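Long-range contact in solute-binding periplasmic protein of iron/siderophore ABC transporter (Yersinia pestis, PDB 6B2Y), which probably binds a chelated metal in the periplasm and delivers it to an ABC transporter for iron uptake: residues 200-205 with 342-347. Numbering follows the deposited sequence.
Sequences VDKVTD and AIQSFA
Val200 and Ile343 meet through the ends of their side chains where helix 186-207 packs beside helix 340-350, a near-parallel pair in the periplasmic binding protein fold. The short segments run in the same general direction at 29°, with their axes 9.5 Å apart at closest approach. Helix 186-207 belongs to the link between the parallel sheet of one lobe and the mixed sheet of the other, whereas helix 340-350 follows strand 326-330 of the mixed sheet, so the contact seats the last turns of the connecting helix on the second lobe. CG2 of Val200 lies 4.1 Å from CD1 of Ile343, and both side chains also touch Gln245 of helix 239-245, which borders the pair.

Lys202 stands at the exposed margin. The flank of its extended aliphatic chain passes Gln344, Lys202 CD being 4.0 Å from Gln344 NE2. The ammonium NZ bonds instead to Asn199 OD1. The Gln344 amide is held at both ends: NE2 donates to the backbone O of Asn199, one turn before Val203 on the first helix, and OE1 bonds to Thr363 OG1 of helix 360-371. Together these two bonds fix the rotation of the amide and leave its methylene stem against Val203.

Val203 makes the broadest contact. With CG1 anti to the backbone N (chi1 170°), Val203 CG2 lies beside that N and packs 3.8 Å from Gln344 CG. Val203 CG1 reaches 3.6 Å from Ala347 CB and, more loosely, 4.3 Å from Ile343 CG2. Ala347 CB is near both methyls, lying 4.0 Å from Val203 CG2.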
loop_
_atom_site.group_PDB
_atom_site.type_symbol
_atom_site.label_atom_id
_atom_site.label_comp_id
_atom_site.label_asym_id
_atom_site.label_seq_id
_atom_site.Cartn_x
_atom_site.Cartn_y
_atom_site.Cartn_z
ATOM N N VAL A 200 0.763 11.268 -10.773
ATOM C CA VAL A 200 1.478 12.008 -9.742
ATOM C C VAL A 200 1.750 13.434 -10.208
ATOM O O VAL A 200 1.707 14.374 -9.410
ATOM C CB VAL A 200 2.777 11.274 -9.350
ATOM C CG1 VAL A 200 3.713 12.181 -8.503
ATOM C CG2 VAL A 200 2.454 9.978 -8.623
ATOM N N ASP A 201 2.024 13.621 -11.510
ATOM C CA ASP A 201 2.344 14.969 -12.000
ATOM C C ASP A 201 1.141 15.907 -11.894
ATOM O O ASP A 201 1.319 17.124 -11.759
ATOM C CB ASP A 201 2.834 14.923 -13.450
ATOM C CG ASP A 201 4.217 14.302 -13.588
ATOM O OD1 ASP A 201 4.865 13.999 -12.557
ATOM O OD2 ASP A 201 4.644 14.098 -14.745
ATOM N N LYS A 202 -0.080 15.364 -11.958
ATOM C CA LYS A 202 -1.278 16.165 -11.695
ATOM C C LYS A 202 -1.195 16.862 -10.352
ATOM O O LYS A 202 -1.713 17.976 -10.186
ATOM C CB LYS A 202 -2.529 15.286 -11.714
ATOM C CG LYS A 202 -2.913 14.778 -13.069
ATOM C CD LYS A 202 -4.048 13.775 -12.953
ATOM C CE LYS A 202 -4.400 13.219 -14.309
ATOM N NZ LYS A 202 -5.541 12.277 -14.232
ATOM N N VAL A 203 -0.574 16.209 -9.377
ATOM C CA VAL A 203 -0.409 16.760 -8.041
ATOM C C VAL A 203 0.811 17.661 -7.965
ATOM O O VAL A 203 0.728 18.784 -7.463
ATOM C CB VAL A 203 -0.314 15.616 -7.007
ATOM C CG1 VAL A 203 0.102 16.152 -5.642
ATOM C CG2 VAL A 203 -1.649 14.852 -6.920
ATOM N N THR A 204 1.966 17.184 -8.454
ATOM C CA THR A 204 3.191 17.956 -8.280
ATOM C C THR A 204 3.234 19.187 -9.170
ATOM O O THR A 204 3.940 20.143 -8.824
ATOM C CB THR A 204 4.442 17.097 -8.528
ATOM O OG1 THR A 204 4.468 16.624 -9.880
ATOM C CG2 THR A 204 4.472 15.933 -7.538
ATOM N N ASP A 205 2.516 19.184 -10.298
ATOM C CA ASP A 205 2.384 20.405 -11.097
ATOM C C ASP A 205 2.004 21.582 -10.205
ATOM O O ASP A 205 2.490 22.706 -10.398
ATOM C CB ASP A 205 1.325 20.224 -12.195
ATOM C CG ASP A 205 1.844 19.497 -13.454
ATOM O OD1 ASP A 205 3.028 19.106 -13.543
ATOM O OD2 ASP A 205 1.025 19.319 -14.382
ATOM N N ALA A 342 -3.414 7.401 -2.917
ATOM C CA ALA A 342 -3.232 8.097 -1.650
ATOM C C ALA A 342 -2.583 9.459 -1.859
ATOM O O ALA A 342 -2.938 10.438 -1.186
ATOM C CB ALA A 342 -2.391 7.245 -0.696
ATOM N N ILE A 343 -1.620 9.548 -2.777
ATOM C CA ILE A 343 -0.985 10.839 -3.035
ATOM C C ILE A 343 -2.014 11.864 -3.488
ATOM O O ILE A 343 -2.031 13.011 -3.005
ATOM C CB ILE A 343 0.140 10.679 -4.064
ATOM C CG1 ILE A 343 1.268 9.819 -3.482
ATOM C CG2 ILE A 343 0.655 12.037 -4.500
ATOM C CD1 ILE A 343 2.220 9.328 -4.589
ATOM N N GLN A 344 -2.907 11.458 -4.390
ATOM C CA GLN A 344 -3.930 12.368 -4.901
ATOM C C GLN A 344 -4.937 12.723 -3.816
ATOM O O GLN A 344 -5.363 13.883 -3.713
ATOM C CB GLN A 344 -4.642 11.752 -6.106
ATOM C CG GLN A 344 -3.812 11.702 -7.377
ATOM C CD GLN A 344 -4.637 11.271 -8.570
ATOM O OE1 GLN A 344 -5.779 10.818 -8.422
ATOM N NE2 GLN A 344 -4.078 11.403 -9.747
ATOM N N SER A 345 -5.334 11.743 -2.998
ATOM C CA SER A 345 -6.280 12.025 -1.919
ATOM C C SER A 345 -5.681 12.987 -0.899
ATOM O O SER A 345 -6.351 13.931 -0.460
ATOM C CB SER A 345 -6.710 10.725 -1.231
ATOM O OG SER A 345 -7.595 9.991 -2.056
ATOM N N PHE A 346 -4.417 12.771 -0.511
ATOM C CA PHE A 346 -3.756 13.702 0.404
ATOM C C PHE A 346 -3.769 15.118 -0.158
ATOM O O PHE A 346 -4.115 16.077 0.545
ATOM C CB PHE A 346 -2.308 13.280 0.670
ATOM C CG PHE A 346 -2.166 12.080 1.558
ATOM C CD1 PHE A 346 -3.264 11.262 1.837
ATOM C CD2 PHE A 346 -0.936 11.747 2.093
ATOM C CE1 PHE A 346 -3.123 10.152 2.642
ATOM C CE2 PHE A 346 -0.780 10.633 2.890
ATOM C CZ PHE A 346 -1.898 9.830 3.180
ATOM N N ALA A 347 -3.362 15.266 -1.417
ATOM C CA ALA A 347 -3.255 16.592 -2.022
ATOM C C ALA A 347 -4.605 17.297 -2.044
ATOM O O ALA A 347 -4.699 18.492 -1.730
ATOM C CB ALA A 347 -2.703 16.474 -3.437
#